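Local structure of Alr3699 protein (Nostoc sp., 4XSO) at residues 227-232 / 259-264; 252-257 / 267-272; 222-227 / 237-242. The protein is of uncharacterised function but belongs to the GT-B clan of glycosyltransferases, whose fold pairs two Rossmann-like domains across a cleft. All coordinates share one frame; numbering follows the deposited sequence.

Contact 1. Residues 227-232 / 259-264; sequences ALAQCP and TRLGLE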
loop_
_atom_site.group_PDB
_atom_site.type_symbol
_atom_site.label_atom_id
_atom_site.label_comp_id
_atom_site.label_asym_id
_atom_site.label_seq_id
_atom_site.Cartn_x
_atom_site.Cartn_y
_atom_site.Cartn_z
ATOM N N ALA A 227 -12.966 16.875 44.512
ATOM C CA ALA A 227 -12.028 16.941 45.624
ATOM C C ALA A 227 -11.989 18.335 46.275
ATOM O O ALA A 227 -11.794 18.450 47.478
ATOM C CB ALA A 227 -10.626 16.541 45.175
ATOM N N LEU A 228 -12.151 19.409 45.509
ATOM C CA LEU A 228 -12.091 20.748 46.098
ATOM C C LEU A 228 -13.190 20.913 47.157
ATOM O O LEU A 228 -12.980 21.514 48.197
ATOM C CB LEU A 228 -12.260 21.810 45.002
ATOM C CG LEU A 228 -11.322 23.008 45.103
ATOM C CD1 LEU A 228 -9.894 22.539 45.290
ATOM C CD2 LEU A 228 -11.415 23.889 43.857
ATOM N N ALA A 229 -14.334 20.310 46.886
ATOM C CA ALA A 229 -15.456 20.289 47.816
ATOM C C ALA A 229 -15.036 19.759 49.166
ATOM O O ALA A 229 -15.697 20.051 50.149
ATOM C CB ALA A 229 -16.592 19.460 47.241
ATOM N N GLN A 230 -13.935 18.991 49.218
ATOM C CA GLN A 230 -13.472 18.357 50.447
ATOM C C GLN A 230 -12.233 18.984 51.050
ATOM O O GLN A 230 -11.639 18.369 51.919
ATOM C CB GLN A 230 -13.195 16.871 50.170
ATOM C CG GLN A 230 -14.464 16.101 49.831
ATOM C CD GLN A 230 -15.312 15.980 51.075
ATOM O OE1 GLN A 230 -16.132 16.856 51.382
ATOM N NE2 GLN A 230 -15.031 14.952 51.870
ATOM N N CYS A 231 -11.858 20.183 50.588
ATOM C CA CYS A 231 -10.625 20.863 50.927
ATOM C C CYS A 231 -10.922 22.125 51.686
ATOM O O CYS A 231 -11.970 22.718 51.486
ATOM C CB CYS A 231 -9.858 21.251 49.633
ATOM S SG CYS A 231 -9.073 19.795 48.947
ATOM N N PRO A 232 -9.991 22.570 52.540
ATOM C CA PRO A 232 -10.298 23.819 53.198
ATOM C C PRO A 232 -10.520 24.977 52.242
ATOM O O PRO A 232 -10.163 24.920 51.032
ATOM C CB PRO A 232 -9.093 24.069 54.136
ATOM C CG PRO A 232 -8.143 22.958 53.942
ATOM C CD PRO A 232 -8.817 21.899 53.113
ATOM N N THR A 259 -20.885 25.404 40.285
ATOM C CA THR A 259 -21.995 26.131 40.932
ATOM C C THR A 259 -22.813 25.213 41.866
ATOM O O THR A 259 -23.081 25.559 42.983
ATOM C CB THR A 259 -22.925 26.715 39.879
ATOM O OG1 THR A 259 -22.230 27.754 39.168
ATOM C CG2 THR A 259 -24.183 27.302 40.567
ATOM N N ARG A 260 -23.171 24.021 41.438
ATOM C CA ARG A 260 -23.840 23.095 42.378
ATOM C C ARG A 260 -23.058 22.814 43.713
ATOM O O ARG A 260 -23.658 22.684 44.806
ATOM C CB ARG A 260 -24.149 21.806 41.627
ATOM C CG ARG A 260 -24.770 20.677 42.461
ATOM C CD ARG A 260 -25.209 19.477 41.579
ATOM N NE ARG A 260 -24.117 18.820 40.836
ATOM C CZ ARG A 260 -23.131 18.077 41.371
ATOM N NH1 ARG A 260 -23.038 17.871 42.679
ATOM N NH2 ARG A 260 -22.208 17.533 40.587
ATOM N N LEU A 261 -21.723 22.715 43.641
ATOM C CA LEU A 261 -20.904 22.511 44.847
ATOM C C LEU A 261 -20.667 23.775 45.612
ATOM O O LEU A 261 -20.061 23.760 46.670
ATOM C CB LEU A 261 -19.588 21.814 44.507
ATOM C CG LEU A 261 -19.954 20.378 44.069
ATOM C CD1 LEU A 261 -18.923 19.726 43.169
ATOM C CD2 LEU A 261 -20.223 19.513 45.287
ATOM N N GLY A 262 -21.182 24.902 45.136
ATOM C CA GLY A 262 -20.832 26.175 45.795
ATOM C C GLY A 262 -19.381 26.623 45.676
ATOM O O GLY A 262 -18.883 27.392 46.507
ATOM N N LEU A 263 -18.705 26.198 44.610
ATOM C CA LEU A 263 -17.275 26.510 44.405
ATOM C C LEU A 263 -16.890 27.634 43.400
ATOM O O LEU A 263 -15.735 27.702 42.931
ATOM C CB LEU A 263 -16.615 25.238 43.977
ATOM C CG LEU A 263 -16.533 24.209 45.121
ATOM C CD1 LEU A 263 -15.952 22.948 44.515
ATOM C CD2 LEU A 263 -15.722 24.722 46.308
ATOM N N GLU A 264 -17.825 28.537 43.092
ATOM C CA GLU A 264 -17.669 29.446 41.957
ATOM C C GLU A 264 -16.566 30.451 42.186
ATOM O O GLU A 264 -16.013 30.975 41.242
ATOM C CB GLU A 264 -18.969 30.199 41.610
ATOM C CG GLU A 264 -19.579 30.988 42.776
ATOM C CD GLU A 264 -20.581 30.160 43.591
ATOM O OE1 GLU A 264 -20.633 28.911 43.396
ATOM O OE2 GLU A 264 -21.328 30.783 44.371
#
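The flat group met across this contact is the peptide joining Leu228 to Ala229. CD1 of Leu263 sits above one face of it, almost over the nitrogen, with Ala229 N 3.9 Å away. The same methyl also touches Leu228 CB at 3.9 Å, so one leucine branch lies against both the Leu228 side chain and the peptide that follows it. Beside it, CD2 of Leu261 meets the methyl of Ala229, CD2 to CB 4.1 Å. Both leucines carry CG anti to the carbonyl carbon, and Leu263 continues extended (chi2 176°), which carries CD1 forward to the peptide. Alanine suits position 229, since a single methyl lets Leu263 come close to the main chain and gives Leu261 a small surface to rest on. Helix 248-260 ends in a Schellman motif at Gly262, whose positive phi of 67° suits a residue without a side chain; this reversal sends Leu263 back toward helix 221-228. Across from it, Leu228 to Cys231 form a type I beta turn, and the Leu228 side chain packs on Val235 and Ala237 of strand 235-240. With no hydrogen bond between them, the two segments meet through apolar contact alone, which depends on complementary shape rather than on paired donors and acceptors.

Contact 2. Residues 252-257 / 267-272; sequences KELHQQ and VKFLGF
The aromatic interaction comes first: the imidazole of His255 lies over one face of the Phe269 ring, at an oblique tilt. The planes meet at 43° and the centroids are 4.5 Å apart, an arrangement that is neither a stack nor a T. The imidazole carbon does the closest touching, His255 CE1 to Phe269 CE1 at 3.3 Å. Next to it, His255 ND1 stands 3.5 Å from the same Phe269 CE1. The CA-CB bond of His255 points neither to nor from the strand, but with CG anti to the carbonyl carbon (chi1 -77°) the ring swings in over the phenylalanine. A flat, partly polar ring suits this exposed position, because it can lie on an aromatic face and still border solvent.

These residues belong to the beta-alpha-beta unit of strand 235-240, helix 248-260 and strand 267-271, in which the helix packs against the strand that follows it. Strand 267-271 is the outermost of its parallel sheet within the chain, and Phe269 reaches from it toward the helix.

The apolar interaction is made by Leu254, whose CB lies near the plane of the Phe269 ring, at its edge, 4.2 Å from CZ. Phenylalanine suits the site because it offers a face to His255 and a rim to Leu254, while also packing on Leu239 and Ile258. Leu254 itself is buried and touches Gln221 and His222 of helix 221-228.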
loop_
_atom_site.group_PDB
_atom_site.type_symbol
_atom_site.label_atom_id
_atom_site.label_comp_id
_atom_site.label_asym_id
_atom_site.label_seq_id
_atom_site.Cartn_x
_atom_site.Cartn_y
_atom_site.Cartn_z
ATOM N N LYS A 252 -20.025 22.892 29.861
ATOM C CA LYS A 252 -21.335 23.103 30.543
ATOM C C LYS A 252 -21.473 22.296 31.850
ATOM O O LYS A 252 -21.851 22.833 32.879
ATOM C CB LYS A 252 -22.492 22.710 29.602
ATOM C CG LYS A 252 -23.895 23.063 30.110
ATOM C CD LYS A 252 -24.992 22.293 29.376
ATOM C CE LYS A 252 -25.090 20.863 29.925
ATOM N NZ LYS A 252 -25.361 19.871 28.851
ATOM N N GLU A 253 -21.141 21.019 31.806
ATOM C CA GLU A 253 -21.208 20.154 32.987
ATOM C C GLU A 253 -20.239 20.639 34.090
ATOM O O GLU A 253 -20.591 20.677 35.286
ATOM C CB GLU A 253 -20.981 18.712 32.561
ATOM C CG GLU A 253 -21.198 17.662 33.652
ATOM C CD GLU A 253 -19.905 16.907 34.034
ATOM O OE1 GLU A 253 -19.318 17.202 35.124
ATOM O OE2 GLU A 253 -19.473 16.032 33.224
ATOM N N LEU A 254 -19.047 21.104 33.716
ATOM C CA LEU A 254 -18.098 21.565 34.748
ATOM C C LEU A 254 -18.646 22.772 35.421
ATOM O O LEU A 254 -18.602 22.873 36.644
ATOM C CB LEU A 254 -16.699 21.967 34.186
ATOM C CG LEU A 254 -15.933 20.839 33.550
ATOM C CD1 LEU A 254 -14.574 21.340 33.091
ATOM C CD2 LEU A 254 -15.839 19.680 34.546
ATOM N N HIS A 255 -19.083 23.737 34.623
ATOM C CA HIS A 255 -19.637 24.980 35.183
ATOM C C HIS A 255 -20.790 24.727 36.154
ATOM O O HIS A 255 -20.894 25.372 37.219
ATOM C CB HIS A 255 -20.067 25.920 34.049
ATOM C CG HIS A 255 -18.920 26.642 33.373
ATOM N ND1 HIS A 255 -18.079 27.489 34.049
ATOM C CD2 HIS A 255 -18.604 26.784 32.066
ATOM C CE1 HIS A 255 -17.228 28.060 33.214
ATOM N NE2 HIS A 255 -17.525 27.648 31.998
ATOM N N GLN A 256 -21.611 23.732 35.830
ATOM C CA GLN A 256 -22.823 23.476 36.624
ATOM C C GLN A 256 -22.409 22.822 37.889
ATOM O O GLN A 256 -22.865 23.192 38.988
ATOM C CB GLN A 256 -23.772 22.536 35.881
ATOM C CG GLN A 256 -24.285 23.142 34.571
ATOM C CD GLN A 256 -25.576 22.493 34.080
ATOM O OE1 GLN A 256 -25.554 21.554 33.266
ATOM N NE2 GLN A 256 -26.709 22.977 34.600
ATOM N N GLN A 257 -21.485 21.860 37.738
ATOM C CA GLN A 257 -20.926 21.140 38.878
ATOM C C GLN A 257 -20.363 22.163 39.885
ATOM O O GLN A 257 -20.654 22.114 41.101
ATOM C CB GLN A 257 -19.801 20.143 38.422
ATOM C CG GLN A 257 -19.097 19.414 39.569
ATOM C CD GLN A 257 -17.873 18.593 39.169
ATOM O OE1 GLN A 257 -17.376 18.711 38.071
ATOM N NE2 GLN A 257 -17.372 17.781 40.087
ATOM N N VAL A 267 -12.628 28.314 41.911
ATOM C CA VAL A 267 -12.203 27.695 40.654
ATOM C C VAL A 267 -12.068 28.840 39.648
ATOM O O VAL A 267 -12.984 29.657 39.554
ATOM C CB VAL A 267 -13.205 26.633 40.146
ATOM C CG1 VAL A 267 -12.692 25.902 38.906
ATOM C CG2 VAL A 267 -13.510 25.602 41.204
ATOM N N LYS A 268 -10.885 29.002 39.018
ATOM C CA LYS A 268 -10.673 30.022 37.969
ATOM C C LYS A 268 -10.352 29.323 36.665
ATOM O O LYS A 268 -9.365 28.580 36.581
ATOM C CB LYS A 268 -9.579 31.043 38.358
ATOM C CG LYS A 268 -9.988 31.986 39.482
ATOM C CD LYS A 268 -8.875 32.941 39.958
ATOM C CE LYS A 268 -8.526 34.029 38.937
ATOM N NZ LYS A 268 -9.205 35.356 39.169
ATOM N N PHE A 269 -11.187 29.514 35.642
ATOM C CA PHE A 269 -10.850 29.077 34.300
ATOM C C PHE A 269 -9.961 30.160 33.652
ATOM O O PHE A 269 -10.417 31.300 33.468
ATOM C CB PHE A 269 -12.078 28.901 33.446
ATOM C CG PHE A 269 -12.959 27.728 33.824
ATOM C CD1 PHE A 269 -13.939 27.849 34.789
ATOM C CD2 PHE A 269 -12.867 26.534 33.136
ATOM C CE1 PHE A 269 -14.797 26.779 35.080
ATOM C CE2 PHE A 269 -13.683 25.467 33.424
ATOM C CZ PHE A 269 -14.676 25.588 34.409
ATOM N N LEU A 270 -8.700 29.840 33.305
ATOM C CA LEU A 270 -7.810 30.871 32.672
ATOM C C LEU A 270 -7.797 30.822 31.179
ATOM O O LEU A 270 -7.166 31.671 30.487
ATOM C CB LEU A 270 -6.362 30.767 33.177
ATOM C CG LEU A 270 -6.163 30.796 34.647
ATOM C CD1 LEU A 270 -4.680 30.824 34.977
ATOM C CD2 LEU A 270 -6.877 32.013 35.196
ATOM N N GLY A 271 -8.407 29.805 30.638
ATOM C CA GLY A 271 -8.380 29.613 29.222
ATOM C C GLY A 271 -7.035 29.075 28.698
ATOM O O GLY A 271 -6.227 28.577 29.449
ATOM N N PHE A 272 -6.807 29.155 27.396
ATOM C CA PHE A 272 -5.535 28.640 26.837
ATOM C C PHE A 272 -4.393 29.587 27.177
ATOM O O PHE A 272 -4.472 30.771 26.921
ATOM C CB PHE A 272 -5.639 28.434 25.332
ATOM C CG PHE A 272 -4.374 27.910 24.706
ATOM C CD1 PHE A 272 -3.294 28.765 24.448
ATOM C CD2 PHE A 272 -4.255 26.576 24.353
ATOM C CE1 PHE A 272 -2.123 28.278 23.873
ATOM C CE2 PHE A 272 -3.082 26.091 23.767
ATOM C CZ PHE A 272 -2.032 26.949 23.532
#

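Contact 3. Residues 222-227 / 237-242; sequences HILIDA and AILVGD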
loop_
_atom_site.group_PDB
_atom_site.type_symbol
_atom_site.label_atom_id
_atom_site.label_comp_id
_atom_site.label_asym_id
_atom_site.label_seq_id
_atom_site.Cartn_x
_atom_site.Cartn_y
_atom_site.Cartn_z
ATOM N N HIS A 222 -13.416 17.336 36.451
ATOM C CA HIS A 222 -14.533 17.153 37.403
ATOM C C HIS A 222 -14.116 16.423 38.682
ATOM O O HIS A 222 -14.693 16.632 39.748
ATOM C CB HIS A 222 -15.735 16.438 36.708
ATOM C CG HIS A 222 -15.440 15.023 36.301
ATOM N ND1 HIS A 222 -14.694 14.703 35.173
ATOM C CD2 HIS A 222 -15.747 13.844 36.896
ATOM C CE1 HIS A 222 -14.566 13.391 35.097
ATOM N NE2 HIS A 222 -15.173 12.851 36.141
ATOM N N ILE A 223 -13.075 15.608 38.594
ATOM C CA ILE A 223 -12.514 14.919 39.761
ATOM C C ILE A 223 -11.807 15.933 40.699
ATOM O O ILE A 223 -12.017 15.889 41.893
ATOM C CB ILE A 223 -11.514 13.794 39.316
ATOM C CG1 ILE A 223 -12.143 12.854 38.286
ATOM C CG2 ILE A 223 -10.961 13.014 40.519
ATOM C CD1 ILE A 223 -13.236 11.995 38.901
ATOM N N LEU A 224 -10.975 16.853 40.148
ATOM C CA LEU A 224 -10.384 17.915 40.945
ATOM C C LEU A 224 -11.480 18.751 41.631
ATOM O O LEU A 224 -11.352 19.116 42.792
ATOM C CB LEU A 224 -9.413 18.790 40.099
ATOM C CG LEU A 224 -8.823 20.022 40.811
ATOM C CD1 LEU A 224 -7.993 19.581 41.995
ATOM C CD2 LEU A 224 -7.945 20.818 39.830
ATOM N N ILE A 225 -12.512 19.110 40.877
ATOM C CA ILE A 225 -13.635 19.900 41.398
ATOM C C ILE A 225 -14.341 19.142 42.566
ATOM O O ILE A 225 -14.466 19.730 43.628
ATOM C CB ILE A 225 -14.580 20.330 40.253
ATOM C CG1 ILE A 225 -13.814 21.276 39.306
ATOM C CG2 ILE A 225 -15.803 21.025 40.818
ATOM C CD1 ILE A 225 -14.392 21.332 37.922
ATOM N N ASP A 226 -14.660 17.838 42.416
ATOM C CA ASP A 226 -15.221 17.079 43.557
ATOM C C ASP A 226 -14.264 17.067 44.753
ATOM O O ASP A 226 -14.657 17.316 45.882
ATOM C CB ASP A 226 -15.513 15.651 43.176
ATOM C CG ASP A 226 -16.759 15.489 42.341
ATOM O OD1 ASP A 226 -17.608 16.373 42.395
ATOM O OD2 ASP A 226 -16.873 14.463 41.605
ATOM N N ALA A 227 -12.966 16.875 44.512
ATOM C CA ALA A 227 -12.028 16.941 45.624
ATOM C C ALA A 227 -11.989 18.335 46.275
ATOM O O ALA A 227 -11.794 18.450 47.478
ATOM C CB ALA A 227 -10.626 16.541 45.175
ATOM N N ALA A 237 -8.659 26.213 42.762
ATOM C CA ALA A 237 -8.193 25.519 41.582
ATOM C C ALA A 237 -8.087 26.500 40.391
ATOM O O ALA A 237 -8.915 27.377 40.237
ATOM C CB ALA A 237 -9.112 24.353 41.297
ATOM N N ILE A 238 -6.998 26.419 39.617
ATOM C CA ILE A 238 -6.925 27.091 38.347
ATOM C C ILE A 238 -6.942 26.035 37.312
ATOM O O ILE A 238 -6.171 25.048 37.380
ATOM C CB ILE A 238 -5.694 28.054 38.189
ATOM C CG1 ILE A 238 -4.382 27.300 38.307
ATOM C CG2 ILE A 238 -5.705 29.162 39.235
ATOM C CD1 ILE A 238 -3.188 28.129 37.838
ATOM N N LEU A 239 -7.857 26.198 36.360
ATOM C CA LEU A 239 -7.990 25.310 35.195
ATOM C C LEU A 239 -7.448 26.060 33.988
ATOM O O LEU A 239 -7.973 27.123 33.586
ATOM C CB LEU A 239 -9.438 24.889 34.936
ATOM C CG LEU A 239 -10.154 24.340 36.184
ATOM C CD1 LEU A 239 -11.495 23.774 35.757
ATOM C CD2 LEU A 239 -9.414 23.258 36.853
ATOM N N VAL A 240 -6.400 25.480 33.407
ATOM C CA VAL A 240 -5.721 26.093 32.326
ATOM C C VAL A 240 -5.859 25.178 31.162
ATOM O O VAL A 240 -5.474 24.010 31.194
ATOM C CB VAL A 240 -4.239 26.327 32.681
ATOM C CG1 VAL A 240 -3.556 27.107 31.606
ATOM C CG2 VAL A 240 -4.144 27.091 34.003
ATOM N N GLY A 241 -6.468 25.727 30.139
ATOM C CA GLY A 241 -6.672 25.080 28.879
ATOM C C GLY A 241 -8.021 25.538 28.311
ATOM O O GLY A 241 -8.861 26.233 28.957
ATOM N N ASP A 242 -8.237 25.137 27.088
ATOM C CA ASP A 242 -9.385 25.587 26.375
ATOM C C ASP A 242 -10.295 24.404 26.143
ATOM O O ASP A 242 -9.941 23.263 26.380
ATOM C CB ASP A 242 -9.000 26.365 25.087
ATOM C CG ASP A 242 -8.113 25.582 24.169
ATOM O OD1 ASP A 242 -7.478 24.623 24.622
ATOM O OD2 ASP A 242 -8.032 25.936 22.986
#
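Leu224 faces Ala237 and Leu239 in the beta-alpha-beta unit of strand 207-212, helix 221-228 and strand 235-240, a repeating element of Rossmann-like domains such as those of the GT-B fold. The helix runs antiparallel to the strand that follows it: the axes of 222-227 and 237-240 make an angle of 171° and approach to 10.2 Å.

From the helix backbone, CB of Leu224 points toward the strand. CG is anti to the backbone N (chi1 175°), a setting that carries the side chain toward the strand, and it comes to 4.4 Å from CB of Ala237. There the chain forks. CD1 stands further back, 4.9 Å from Ala237 CB, while CD2 makes the main contacts. It reaches Ala237 CB at 4.0 Å on one hand and Leu239 CD2 at 4.1 Å on the other, so this methyl sits at both residues that the strand turns toward the helix. The two leucine side chains run antiparallel, each passing alongside the other, and Leu224 also packs on Val209 and His211 of the preceding strand.

The alternation of a strand explains the choice of residues. Ala237 and Leu239 direct their side chains to the helix, whereas Ile238 between them turns to the other face of the sheet. A small alanine lets the leucine tip come close to the strand, and the longer Leu239 reaches out to a second helix residue. That residue is Ile225: its CA-CB bond does not point at the strand, but the delta methyl turns toward it, and CD1 of Ile225 ends 4.4 Å from CD1 of Leu239.

Overall arrangement
From the N terminus, helix 221-228 comes first, and contact 3 closes the loop from it to strand 235-240. Contact 1 opens before that loop has closed, the two sharing Ala227, and runs on to the end of helix 248-260, so contacts 1 and 3 cross. Contact 2 starts after contact 3 has closed, making those two serial, but it crosses contact 1 by ending on strand 267-271. Two adjacent helices are thus tied to each other and to neighbouring strands of one parallel sheet. Gln257 NE2 to Asp226 OD1, 2.7 Å, probably a hydrogen bond, links contacts 2 and 3, and Leu228 CD2 packs 3.8 Å from Val267 CG2 between contacts 1 and 2.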